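Long-range contacts in RRNA methyltransferase (Streptomyces viridochromogenes, PDB 1O9G), which methylates guanine-2535 of 23S ribosomal RNA at N1, with S-adenosyl-L-methionine as methyl donor, and so confers resistance to the orthosomycin antibiotic avilamycin: residues Leu110-Gln115 with Leu125-Ala130; Tyr64-Leu69 with Lys95-Leu100; Ile219-Val224 with Val238-Ala243; Trp56-Gly61 with Asp170-Asp175. The protein carries 3 engineered substitutions. All blocks are in the same frame, centred on the assembly; numbering follows the deposited sequence.

Interaction 1: Leu110-Gln115 with Leu125-Ala130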
loop_
_atom_site.group_PDB
_atom_site.type_symbol
_atom_site.label_atom_id
_atom_site.label_comp_id
_atom_site.label_asym_id
_atom_site.label_seq_id
_atom_site.Cartn_x
_atom_site.Cartn_y
_atom_site.Cartn_z
ATOM N N LEU A 110 -5.365 -16.126 17.489
ATOM C CA LEU A 110 -6.196 -17.198 18.030
ATOM C C LEU A 110 -6.443 -18.225 16.943
ATOM O O LEU A 110 -6.388 -19.422 17.207
ATOM C CB LEU A 110 -7.510 -16.674 18.596
ATOM C CG LEU A 110 -8.518 -17.657 19.154
ATOM C CD1 LEU A 110 -7.906 -18.508 20.259
ATOM C CD2 LEU A 110 -9.708 -16.855 19.659
ATOM N N GLU A 111 -6.744 -17.784 15.731
ATOM C CA GLU A 111 -6.956 -18.689 14.607
ATOM C C GLU A 111 -5.745 -19.596 14.396
ATOM O O GLU A 111 -5.884 -20.803 14.211
ATOM C CB GLU A 111 -7.254 -17.928 13.310
ATOM C CG GLU A 111 -7.398 -18.820 12.088
ATOM C CD GLU A 111 -7.755 -18.072 10.805
ATOM O OE1 GLU A 111 -7.189 -16.985 10.542
ATOM O OE2 GLU A 111 -8.610 -18.574 10.054
ATOM N N ARG A 112 -4.557 -18.994 14.403
ATOM C CA ARG A 112 -3.305 -19.721 14.223
ATOM C C ARG A 112 -3.069 -20.713 15.367
ATOM O O ARG A 112 -2.618 -21.836 15.135
ATOM C CB ARG A 112 -2.122 -18.768 14.102
ATOM C CG ARG A 112 -2.072 -18.010 12.795
ATOM C CD ARG A 112 -2.130 -18.908 11.597
ATOM N NE ARG A 112 -1.642 -18.318 10.362
ATOM C CZ ARG A 112 -1.839 -18.857 9.167
ATOM N NH1 ARG A 112 -2.590 -19.936 9.029
ATOM N NH2 ARG A 112 -1.305 -18.305 8.093
ATOM N N ARG A 113 -3.341 -20.311 16.599
ATOM C CA ARG A 113 -3.218 -21.220 17.743
ATOM C C ARG A 113 -4.169 -22.390 17.649
ATOM O O ARG A 113 -3.781 -23.530 17.965
ATOM C CB ARG A 113 -3.412 -20.489 19.063
ATOM C CG ARG A 113 -2.306 -19.515 19.356
ATOM C CD ARG A 113 -2.305 -18.957 20.753
ATOM N NE ARG A 113 -1.288 -17.928 20.859
ATOM C CZ ARG A 113 0.016 -18.155 20.997
ATOM N NH1 ARG A 113 0.491 -19.390 21.072
ATOM N NH2 ARG A 113 0.856 -17.121 21.055
ATOM N N GLU A 114 -5.397 -22.142 17.186
ATOM C CA GLU A 114 -6.357 -23.213 16.988
ATOM C C GLU A 114 -5.863 -24.181 15.889
ATOM O O GLU A 114 -5.986 -25.394 16.028
ATOM C CB GLU A 114 -7.752 -22.678 16.685
ATOM C CG GLU A 114 -8.411 -21.997 17.881
ATOM C CD GLU A 114 -9.712 -21.283 17.538
ATOM O OE1 GLU A 114 -9.842 -20.725 16.414
ATOM O OE2 GLU A 114 -10.609 -21.256 18.413
ATOM N N GLN A 115 -5.308 -23.649 14.812
ATOM C CA GLN A 115 -4.756 -24.459 13.737
ATOM C C GLN A 115 -3.578 -25.295 14.226
ATOM O O GLN A 115 -3.416 -26.444 13.813
ATOM C CB GLN A 115 -4.344 -23.577 12.555
ATOM C CG GLN A 115 -5.518 -23.027 11.773
ATOM C CD GLN A 115 -5.107 -21.993 10.750
ATOM O OE1 GLN A 115 -4.221 -21.208 11.007
ATOM N NE2 GLN A 115 -5.729 -22.026 9.582
ATOM N N LEU A 125 2.417 -22.104 14.934
ATOM C CA LEU A 125 2.884 -21.432 16.147
ATOM C C LEU A 125 3.893 -20.318 15.852
ATOM O O LEU A 125 3.924 -19.334 16.576
ATOM C CB LEU A 125 3.476 -22.433 17.138
ATOM C CG LEU A 125 2.481 -23.271 17.909
ATOM C CD1 LEU A 125 3.235 -24.184 18.872
ATOM C CD2 LEU A 125 1.435 -22.417 18.671
ATOM N N GLU A 126 4.687 -20.464 14.804
ATOM C CA GLU A 126 5.551 -19.395 14.293
ATOM C C GLU A 126 4.655 -18.201 13.907
ATOM O O GLU A 126 4.965 -17.055 14.245
ATOM C CB GLU A 126 6.397 -19.863 13.097
ATOM C CG GLU A 126 7.557 -20.812 13.439
ATOM C CD GLU A 126 8.356 -21.288 12.212
ATOM O OE1 GLU A 126 7.813 -22.035 11.362
ATOM O OE2 GLU A 126 9.532 -20.932 12.086
ATOM N N ALA A 127 3.514 -18.470 13.283
ATOM C CA ALA A 127 2.616 -17.413 12.867
ATOM C C ALA A 127 1.890 -16.784 14.059
ATOM O O ALA A 127 1.670 -15.581 14.087
ATOM C CB ALA A 127 1.614 -17.923 11.852
ATOM N N ALA A 128 1.467 -17.589 15.029
ATOM C CA ALA A 128 0.784 -17.052 16.206
ATOM C C ALA A 128 1.696 -16.089 16.945
ATOM O O ALA A 128 1.245 -15.021 17.311
ATOM C CB ALA A 128 0.309 -18.167 17.120
ATOM N N GLN A 129 2.967 -16.442 17.143
ATOM C CA GLN A 129 3.924 -15.563 17.814
ATOM C C GLN A 129 4.196 -14.290 17.004
ATOM O O GLN A 129 4.375 -13.226 17.585
ATOM C CB GLN A 129 5.230 -16.310 18.169
ATOM C CG GLN A 129 6.180 -16.776 17.013
ATOM C CD GLN A 129 7.371 -17.616 17.489
ATOM O OE1 GLN A 129 7.326 -18.848 17.435
ATOM N NE2 GLN A 129 8.435 -16.957 17.958
ATOM N N ALA A 130 4.228 -14.395 15.682
ATOM C CA ALA A 130 4.391 -13.217 14.831
ATOM C C ALA A 130 3.204 -12.258 15.039
ATOM O O ALA A 130 3.369 -11.041 15.109
ATOM C CB ALA A 130 4.534 -13.611 13.363
#

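Interaction 2: Tyr64-Leu69 with Lys95-Leu100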
loop_
_atom_site.group_PDB
_atom_site.type_symbol
_atom_site.label_atom_id
_atom_site.label_comp_id
_atom_site.label_asym_id
_atom_site.label_seq_id
_atom_site.Cartn_x
_atom_site.Cartn_y
_atom_site.Cartn_z
ATOM N N TYR A 64 -2.381 -6.344 0.941
ATOM C CA TYR A 64 -1.172 -6.730 1.643
ATOM C C TYR A 64 -0.247 -5.521 1.747
ATOM O O TYR A 64 0.337 -5.264 2.808
ATOM C CB TYR A 64 -0.492 -7.887 0.892
ATOM C CG TYR A 64 0.846 -8.211 1.454
ATOM C CD1 TYR A 64 0.962 -9.007 2.585
ATOM C CD2 TYR A 64 2.000 -7.731 0.862
ATOM C CE1 TYR A 64 2.203 -9.273 3.151
ATOM C CE2 TYR A 64 3.259 -8.011 1.397
ATOM C CZ TYR A 64 3.354 -8.786 2.529
ATOM O OH TYR A 64 4.574 -9.058 3.095
ATOM N N LEU A 65 -0.035 -4.813 0.641
ATOM C CA LEU A 65 0.881 -3.695 0.614
ATOM C C LEU A 65 0.500 -2.613 1.631
ATOM O O LEU A 65 1.324 -2.151 2.422
ATOM C CB LEU A 65 1.025 -3.127 -0.797
ATOM C CG LEU A 65 1.876 -1.881 -0.993
ATOM C CD1 LEU A 65 3.294 -2.037 -0.419
ATOM C CD2 LEU A 65 1.928 -1.537 -2.488
ATOM N N LEU A 66 -0.744 -2.201 1.610
ATOM C CA LEU A 66 -1.204 -1.159 2.502
ATOM C C LEU A 66 -1.119 -1.602 3.942
ATOM O O LEU A 66 -0.786 -0.806 4.798
ATOM C CB LEU A 66 -2.633 -0.730 2.126
ATOM C CG LEU A 66 -3.203 0.441 2.927
ATOM C CD1 LEU A 66 -2.407 1.708 2.681
ATOM C CD2 LEU A 66 -4.627 0.649 2.566
ATOM N N THR A 67 -1.375 -2.872 4.194
ATOM C CA THR A 67 -1.370 -3.372 5.559
ATOM C C THR A 67 0.063 -3.456 6.099
ATOM O O THR A 67 0.318 -3.091 7.264
ATOM C CB THR A 67 -2.069 -4.728 5.646
ATOM O OG1 THR A 67 -3.450 -4.583 5.240
ATOM C CG2 THR A 67 -2.110 -5.229 7.065
ATOM N N VAL A 68 1.016 -3.892 5.269
ATOM C CA VAL A 68 2.453 -3.863 5.608
ATOM C C VAL A 68 2.831 -2.444 6.024
ATOM O O VAL A 68 3.448 -2.248 7.063
ATOM C CB VAL A 68 3.355 -4.332 4.442
ATOM C CG1 VAL A 68 4.803 -3.889 4.602
ATOM C CG2 VAL A 68 3.240 -5.808 4.312
ATOM N N LEU A 69 2.450 -1.456 5.219
ATOM C CA LEU A 69 2.816 -0.095 5.528
ATOM C C LEU A 69 2.143 0.413 6.776
ATOM O O LEU A 69 2.749 1.094 7.600
ATOM C CB LEU A 69 2.546 0.808 4.367
ATOM C CG LEU A 69 3.426 0.519 3.151
ATOM C CD1 LEU A 69 2.896 1.336 1.969
ATOM C CD2 LEU A 69 4.899 0.851 3.442
ATOM N N LYS A 95 -9.844 -8.508 5.116
ATOM C CA LYS A 95 -9.205 -9.372 6.110
ATOM C C LYS A 95 -7.850 -8.814 6.507
ATOM O O LYS A 95 -7.477 -8.841 7.678
ATOM C CB LYS A 95 -9.050 -10.825 5.618
ATOM C CG LYS A 95 -10.341 -11.579 5.508
ATOM C CD LYS A 95 -10.076 -13.042 5.152
ATOM C CE LYS A 95 -9.709 -13.894 6.360
ATOM N NZ LYS A 95 -9.937 -15.337 6.087
ATOM N N ASN A 96 -7.101 -8.299 5.544
ATOM C CA ASN A 96 -5.806 -7.714 5.872
ATOM C C ASN A 96 -5.980 -6.446 6.687
ATOM O O ASN A 96 -5.296 -6.262 7.684
ATOM C CB ASN A 96 -4.922 -7.488 4.637
ATOM C CG ASN A 96 -4.164 -8.719 4.224
ATOM O OD1 ASN A 96 -3.663 -9.419 5.092
ATOM N ND2 ASN A 96 -4.014 -8.976 2.910
ATOM N N LEU A 97 -6.901 -5.572 6.294
ATOM C CA LEU A 97 -7.105 -4.338 7.050
ATOM C C LEU A 97 -7.611 -4.572 8.473
ATOM O O LEU A 97 -7.401 -3.754 9.353
ATOM C CB LEU A 97 -8.030 -3.353 6.353
ATOM C CG LEU A 97 -7.456 -2.704 5.131
ATOM C CD1 LEU A 97 -8.478 -1.659 4.689
ATOM C CD2 LEU A 97 -6.134 -2.057 5.286
ATOM N N ALA A 98 -8.307 -5.683 8.685
ATOM C CA ALA A 98 -8.732 -6.061 10.025
ATOM C C ALA A 98 -7.517 -6.187 10.969
ATOM O O ALA A 98 -7.658 -6.027 12.175
ATOM C CB ALA A 98 -9.542 -7.334 9.996
ATOM N N LEU A 99 -6.345 -6.504 10.427
ATOM C CA LEU A 99 -5.120 -6.627 11.198
ATOM C C LEU A 99 -4.528 -5.306 11.675
ATOM O O LEU A 99 -3.537 -5.306 12.397
ATOM C CB LEU A 99 -4.064 -7.394 10.385
ATOM C CG LEU A 99 -4.512 -8.789 9.924
ATOM C CD1 LEU A 99 -3.479 -9.321 8.975
ATOM C CD2 LEU A 99 -4.723 -9.721 11.095
ATOM N N LEU A 100 -5.134 -4.191 11.300
ATOM C CA LEU A 100 -4.667 -2.876 11.734
ATOM C C LEU A 100 -5.217 -2.487 13.094
ATOM O O LEU A 100 -4.988 -1.364 13.528
ATOM C CB LEU A 100 -4.985 -1.817 10.691
ATOM C CG LEU A 100 -4.256 -2.030 9.380
ATOM C CD1 LEU A 100 -4.695 -1.008 8.399
ATOM C CD2 LEU A 100 -2.727 -1.986 9.553
#

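Interaction 3: Ile219-Val224 with Val238-Ala243. Engineered in segment 238-243: Met239 (natural residue Leu).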
loop_
_atom_site.group_PDB
_atom_site.type_symbol
_atom_site.label_atom_id
_atom_site.label_comp_id
_atom_site.label_asym_id
_atom_site.label_seq_id
_atom_site.Cartn_x
_atom_site.Cartn_y
_atom_site.Cartn_z
ATOM N N ILE A 219 8.489 4.018 -15.618
ATOM C CA ILE A 219 7.065 4.283 -15.765
ATOM C C ILE A 219 6.867 5.620 -16.460
ATOM O O ILE A 219 7.373 6.627 -15.992
ATOM C CB ILE A 219 6.397 4.275 -14.383
ATOM C CG1 ILE A 219 6.420 2.848 -13.822
ATOM C CG2 ILE A 219 4.951 4.801 -14.469
ATOM C CD1 ILE A 219 6.176 2.762 -12.327
ATOM N N PRO A 220 6.150 5.634 -17.583
ATOM C CA PRO A 220 5.944 6.876 -18.334
ATOM C C PRO A 220 4.991 7.843 -17.610
ATOM O O PRO A 220 3.860 7.461 -17.346
ATOM C CB PRO A 220 5.355 6.382 -19.668
ATOM C CG PRO A 220 4.684 5.068 -19.330
ATOM C CD PRO A 220 5.492 4.475 -18.225
ATOM N N VAL A 221 5.443 9.063 -17.311
ATOM C CA VAL A 221 4.574 10.111 -16.749
ATOM C C VAL A 221 4.555 11.445 -17.509
ATOM O O VAL A 221 3.663 12.266 -17.274
ATOM C CB VAL A 221 4.880 10.407 -15.243
ATOM C CG1 VAL A 221 4.672 9.164 -14.396
ATOM C CG2 VAL A 221 6.290 10.959 -15.044
ATOM N N ALA A 222 5.521 11.665 -18.403
ATOM C CA ALA A 222 5.571 12.887 -19.208
ATOM C C ALA A 222 4.195 13.144 -19.819
ATOM O O ALA A 222 3.540 12.198 -20.244
ATOM C CB ALA A 222 6.623 12.756 -20.301
ATOM N N PRO A 223 3.740 14.400 -19.879
ATOM C CA PRO A 223 4.548 15.589 -19.589
ATOM C C PRO A 223 4.624 15.997 -18.118
ATOM O O PRO A 223 5.251 17.014 -17.841
ATOM C CB PRO A 223 3.831 16.679 -20.392
ATOM C CG PRO A 223 2.386 16.271 -20.360
ATOM C CD PRO A 223 2.361 14.765 -20.258
ATOM N N VAL A 224 4.022 15.236 -17.201
ATOM C CA VAL A 224 4.190 15.523 -15.782
ATOM C C VAL A 224 5.663 15.310 -15.459
ATOM O O VAL A 224 6.278 14.389 -15.978
ATOM C CB VAL A 224 3.301 14.629 -14.871
ATOM C CG1 VAL A 224 3.442 15.046 -13.410
ATOM C CG2 VAL A 224 1.827 14.672 -15.297
ATOM N N VAL A 238 7.816 5.542 -9.584
ATOM C CA VAL A 238 7.885 6.960 -9.900
ATOM C C VAL A 238 6.965 7.678 -8.915
ATOM O O VAL A 238 5.954 7.140 -8.506
ATOM C CB VAL A 238 7.503 7.239 -11.378
ATOM C CG1 VAL A 238 6.056 6.902 -11.659
ATOM C CG2 VAL A 238 7.836 8.679 -11.731
HETATM N N MSE A 239 7.383 8.890 -8.542
HETATM C CA MSE A 239 6.573 9.733 -7.672
HETATM C C MSE A 239 6.358 11.079 -8.325
HETATM O O MSE A 239 7.268 11.630 -8.890
HETATM C CB MSE A 239 7.316 10.001 -6.361
HETATM C CG MSE A 239 7.719 8.789 -5.586
HETATM SE SE MSE A 239 8.649 9.278 -3.972
HETATM C CE MSE A 239 9.290 11.082 -4.479
ATOM N N VAL A 240 5.135 11.573 -8.202
ATOM C CA VAL A 240 4.769 12.884 -8.696
ATOM C C VAL A 240 3.972 13.642 -7.637
ATOM O O VAL A 240 3.370 13.082 -6.758
ATOM C CB VAL A 240 3.907 12.801 -10.007
ATOM C CG1 VAL A 240 4.687 12.151 -11.140
ATOM C CG2 VAL A 240 2.632 12.129 -9.774
ATOM N N ARG A 241 3.979 14.956 -7.756
ATOM C CA ARG A 241 3.206 15.792 -6.889
ATOM C C ARG A 241 1.855 16.093 -7.520
ATOM O O ARG A 241 1.800 16.415 -8.695
ATOM C CB ARG A 241 3.948 17.098 -6.659
ATOM C CG ARG A 241 3.170 18.070 -5.806
ATOM C CD ARG A 241 3.995 19.013 -4.980
ATOM N NE ARG A 241 4.987 18.340 -4.162
ATOM C CZ ARG A 241 6.302 18.390 -4.340
ATOM N NH1 ARG A 241 6.828 19.041 -5.387
ATOM N NH2 ARG A 241 7.111 17.771 -3.461
ATOM N N ALA A 242 0.809 16.084 -6.718
ATOM C CA ALA A 242 -0.558 16.316 -7.207
ATOM C C ALA A 242 -0.657 17.648 -7.953
ATOM O O ALA A 242 -1.162 17.679 -9.068
ATOM C CB ALA A 242 -1.548 16.256 -6.077
ATOM N N ALA A 243 -0.117 18.715 -7.376
ATOM C CA ALA A 243 -0.158 20.047 -8.016
ATOM C C ALA A 243 0.482 20.017 -9.385
ATOM O O ALA A 243 0.014 20.699 -10.307
ATOM C CB ALA A 243 0.517 21.080 -7.155
#

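Interaction 4: Trp56-Gly61 with Asp170-Asp175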
loop_
_atom_site.group_PDB
_atom_site.type_symbol
_atom_site.label_atom_id
_atom_site.label_comp_id
_atom_site.label_asym_id
_atom_site.label_seq_id
_atom_site.Cartn_x
_atom_site.Cartn_y
_atom_site.Cartn_z
ATOM N N TRP A 56 -3.285 6.504 1.104
ATOM C CA TRP A 56 -4.335 5.900 0.300
ATOM C C TRP A 56 -3.700 4.975 -0.739
ATOM O O TRP A 56 -2.790 5.379 -1.466
ATOM C CB TRP A 56 -5.096 7.005 -0.406
ATOM C CG TRP A 56 -6.247 6.639 -1.298
ATOM C CD1 TRP A 56 -6.968 5.483 -1.332
ATOM C CD2 TRP A 56 -6.861 7.526 -2.243
ATOM N NE1 TRP A 56 -7.985 5.594 -2.249
ATOM C CE2 TRP A 56 -7.937 6.825 -2.834
ATOM C CE3 TRP A 56 -6.570 8.816 -2.695
ATOM C CZ2 TRP A 56 -8.738 7.379 -3.816
ATOM C CZ3 TRP A 56 -7.386 9.377 -3.692
ATOM C CH2 TRP A 56 -8.450 8.656 -4.230
ATOM N N ASP A 57 -4.254 3.760 -0.839
ATOM C CA ASP A 57 -3.967 2.845 -1.921
ATOM C C ASP A 57 -5.263 2.631 -2.699
ATOM O O ASP A 57 -6.159 1.910 -2.242
ATOM C CB ASP A 57 -3.428 1.530 -1.406
ATOM C CG ASP A 57 -2.971 0.624 -2.506
ATOM O OD1 ASP A 57 -3.364 0.831 -3.689
ATOM O OD2 ASP A 57 -2.189 -0.321 -2.266
ATOM N N PRO A 58 -5.400 3.325 -3.836
ATOM C CA PRO A 58 -6.605 3.277 -4.681
ATOM C C PRO A 58 -6.661 2.116 -5.675
ATOM O O PRO A 58 -7.610 2.021 -6.464
ATOM C CB PRO A 58 -6.547 4.597 -5.444
ATOM C CG PRO A 58 -5.081 4.813 -5.667
ATOM C CD PRO A 58 -4.444 4.307 -4.375
ATOM N N CYS A 59 -5.647 1.258 -5.658
ATOM C CA CYS A 59 -5.654 0.000 -6.401
ATOM C C CYS A 59 -5.155 -1.069 -5.472
ATOM O O CYS A 59 -4.142 -1.716 -5.701
ATOM C CB CYS A 59 -4.800 0.031 -7.655
ATOM S SG CYS A 59 -5.019 1.457 -8.701
ATOM N N CYS A 60 -5.884 -1.270 -4.382
ATOM C CA CYS A 60 -5.301 -1.958 -3.259
ATOM C C CYS A 60 -5.103 -3.460 -3.421
ATOM O O CYS A 60 -4.343 -4.050 -2.653
ATOM C CB CYS A 60 -6.119 -1.682 -1.987
ATOM S SG CYS A 60 -7.779 -2.378 -1.962
ATOM N N GLY A 61 -5.781 -4.087 -4.384
ATOM C CA GLY A 61 -5.671 -5.511 -4.563
ATOM C C GLY A 61 -6.009 -6.240 -3.297
ATOM O O GLY A 61 -7.035 -5.969 -2.690
ATOM N N ASP A 170 -2.182 12.550 2.061
ATOM C CA ASP A 170 -0.883 13.142 1.782
ATOM C C ASP A 170 -0.032 12.286 0.852
ATOM O O ASP A 170 0.841 12.801 0.198
ATOM C CB ASP A 170 -0.128 13.368 3.087
ATOM C CG ASP A 170 -0.985 14.045 4.137
ATOM O OD1 ASP A 170 -1.240 15.260 3.999
ATOM O OD2 ASP A 170 -1.514 13.417 5.075
ATOM N N VAL A 171 -0.250 10.973 0.871
ATOM C CA VAL A 171 0.502 10.027 0.071
ATOM C C VAL A 171 -0.472 9.038 -0.532
ATOM O O VAL A 171 -1.330 8.499 0.172
ATOM C CB VAL A 171 1.579 9.281 0.903
ATOM C CG1 VAL A 171 2.340 8.261 0.052
ATOM C CG2 VAL A 171 2.565 10.278 1.546
ATOM N N VAL A 172 -0.330 8.828 -1.831
ATOM C CA VAL A 172 -0.899 7.683 -2.522
ATOM C C VAL A 172 0.276 6.764 -2.851
ATOM O O VAL A 172 1.306 7.206 -3.334
ATOM C CB VAL A 172 -1.590 8.108 -3.800
ATOM C CG1 VAL A 172 -1.871 6.867 -4.700
ATOM C CG2 VAL A 172 -2.837 8.883 -3.485
ATOM N N LEU A 173 0.104 5.473 -2.598
ATOM C CA LEU A 173 1.147 4.498 -2.923
ATOM C C LEU A 173 0.423 3.262 -3.409
ATOM O O LEU A 173 -0.388 2.696 -2.698
ATOM C CB LEU A 173 2.053 4.227 -1.726
ATOM C CG LEU A 173 3.357 3.469 -1.955
ATOM C CD1 LEU A 173 4.329 3.723 -0.799
ATOM C CD2 LEU A 173 3.153 1.986 -2.125
ATOM N N THR A 174 0.693 2.874 -4.652
ATOM C CA THR A 174 0.031 1.734 -5.226
ATOM C C THR A 174 0.905 0.983 -6.228
ATOM O O THR A 174 1.729 1.555 -6.904
ATOM C CB THR A 174 -1.307 2.185 -5.832
ATOM O OG1 THR A 174 -2.135 1.050 -6.071
ATOM C CG2 THR A 174 -1.102 2.917 -7.157
ATOM N N ASP A 175 0.690 -0.320 -6.266
ATOM C CA ASP A 175 1.278 -1.226 -7.220
ATOM C C ASP A 175 0.250 -1.384 -8.319
ATOM O O ASP A 175 -0.901 -1.766 -8.067
ATOM C CB ASP A 175 1.565 -2.567 -6.522
ATOM C CG ASP A 175 2.365 -3.529 -7.357
ATOM O OD1 ASP A 175 3.064 -3.115 -8.304
ATOM O OD2 ASP A 175 2.321 -4.759 -7.132
HETATM O O HOH W 1 -1.427 -1.527 -4.489
HETATM O O HOH W 2 -3.033 -3.229 -7.791
#

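Interaction 1: Leu110-Gln115 with Leu125-Ala130
Arg112 and Arg113 both set CG anti to the carbonyl carbon, but their chains then part. Arg112 bends at chi2 (-54°) and folds along Ala127. Arg113 runs on extended from CG to NE and passes across the Ala128 methyl. The Ala127 methyl touches three consecutive Arg112 atoms and comes closest at NE, with CB 3.6 Å from it. Ala128 CB lies 3.7 Å from Arg113 CG and also sits over the centre of the guanidinium, 3.9 Å above its plane. At the margin, Leu125 meets the arginine chain at about a right angle, CD2 to Arg113 NH1 4.0 Å.

The two helices, 102-119 and 122-140, form an antiparallel helical hairpin. The axes of segments 110-115 and 125-130 approach to 8.1 Å, crossing at -160°. The small Ala127 and Ala128 on helix 122-140 are consistent with the close approach: CA of Arg112 and CA of Ala128 are 5.3 Å apart.

No hydrogen bond crosses between the segments. The charged ends are held by other groups. Arg112 NH1 donates to Gln115 OE1 at 2.9 Å, nearly in the guanidinium plane. Its NH2 bonds to Val20 O. Arg113 NH2 forms a salt bridge with Glu109 on its own helix.

Interaction 2: Tyr64-Leu69 with Lys95-Leu100
Thr67 is the side chain on which this contact turns. It points at Asn96 and crosses it at about a right angle. Thr67 OG1 rests 3.3 Å from Asn96 CB, and its methyl CG2 packs 3.4 Å from Asn96 O. With OG1 anti to the carbonyl carbon (chi1 -62°), CG2 stands anti to the backbone N and meets Asn96 O. Leu97 CD2 also approaches the hydroxyl, 3.7 Å from Thr67 OG1. The same leucine methyl meets Leu66 CD2 at 4.1 Å. Leu100 CD2 closes over the threonine, 4.1 Å from Thr67 CG2. Near the start of helix 64-72, Asn96 ND2 approaches Tyr64 N at 3.7 Å without a hydrogen bond between them.

Both helices belong to the Rossmann-like methyltransferase fold. Helix 64-72 follows the first strand in the chain, 53-57, which lies inside the sheet, and helix 87-98 follows strand 77-84. Leu66 and Leu97 both reach Ala82 of that strand, and Leu97 and Leu100 also touch strand 147-151.

The polar ends are satisfied from the next shell. Thr67 OG1 bonds to Gly63 O, one turn back. Asn96 spans two loops: its OD1 takes the N-H of His23, while its ND2 donates to Ser62 O. Both amide ends are therefore held, which should fix the rotation of the side chain. Tyr64 OH is bonded to Leu16 O.

Interaction 3: Ile219-Val224 with Val238-Ala243
Loop 219-224 runs alongside strand 235-241 without a hydrogen bond between them, the CA atoms of Ile219 and Val238 being 6.5 Å apart and those of Val224 and Val240 7.6 Å. Between the two segments, the contacts are made by side chains.

Val238 meets two partners with one methyl. Its CG1 lies between its own backbone N and carbonyl carbon (chi1 65°), and this turns it to the loop. There it touches Ile219 CG2 at 3.7 Å. Val221 and Val238 lie alongside each other and point opposite ways, with their CG1 atoms 3.8 Å apart. Val240, two residues on and on the same side of the strand, takes the other end of the loop. Val224 crosses it at about a right angle, with the CG1 atoms of Val224 and Val240 3.9 Å apart.

Residues 221-224 form a type VIa turn: the peptide bond before Pro223 is cis, and Val224 N donates to Val221 O at 3.0 Å. Val221 and Val224 thus face the strand together, while Ala222 and Pro223, at the corner of the turn, stay clear of it. Engineered Met239, a selenomethionine, points away from the loop.

The loop lies on the link from strand 209-214 to strand 228-232. Antiparallel strand 235-241 is inserted between those two, the reversed-strand signature of Rossmann-like (class I) methyltransferases. Val245 of helix 242-247 touches both Val224 and Val240. Between the two segments the contact is wholly aliphatic, so it depends on close fit and the burial of methyl groups, not on directed bonds.

Interaction 4: Trp56-Gly61 with Asp170-Asp175
Two backbone hydrogen bonds join these segments as neighbouring parallel strands at the centre of the sheet. Trp56 N donates to Val171 O at 2.9 Å, and Leu173 N donates to Trp56 O at 3.1 Å. The same Trp56 O receives a CA-H contact from Val172.

Apolar contacts lie on the face carrying Trp56 and Val172. These side chains run side by side, with Trp56 CE3 3.8 Å from Val172 CG2. Pro58 CD packs 3.6 Å from Val172 CG1, while Pro58 CB sits over one face of the indole, toward its rim. Leu200 of helix 190-203 touches all three side chains, and the indole NE1 is bonded to Ser83.

The polar links gather where strand 53-57 ends. Asp57, with CG anti to its N (chi1 -173°), swings its carboxylate across to Thr174. Thr174 OG1 donates to Asp57 OD1 at 2.7 Å, on the syn side but 33° out of the carboxylate plane. Cys59 N donates to that oxygen at 3.0 Å on the anti side, tilted off the other face, making an Asx turn. One water donates to Asp57 OD2 and Cys59 O and accepts from Asp175 N. A second joins Cys59 O to Asp175 O.

In Rossmann-like methyltransferases the loop after the first strand typically borders the cofactor site. Here two donors on OD1 and a water on OD2 fix the carboxylate, which ties this loop to strand 171-175.

How the interactions relate
Interaction 4 lies at the middle of the sheet, and the other contacts spread outward from it. Interaction 2 is its direct neighbour, with centres about 12 Å apart. Leu65 and Leu69 of helix 64-72 pack on Leu173, with Leu65 CD2 3.7 Å from Leu173 CD2. The loop between strand 53-57 and helix 64-72 joins the two contacts and probably borders the S-adenosyl-L-methionine site, which is inferred from the fold. Interaction 3 reaches the same sheet through its antiparallel part, about 15 Å from interaction 4 between centres. Interaction 1, in the hairpin after helix 87-98, has its centre about 17 Å from that of interaction 2 and about 43 Å from that of interaction 3.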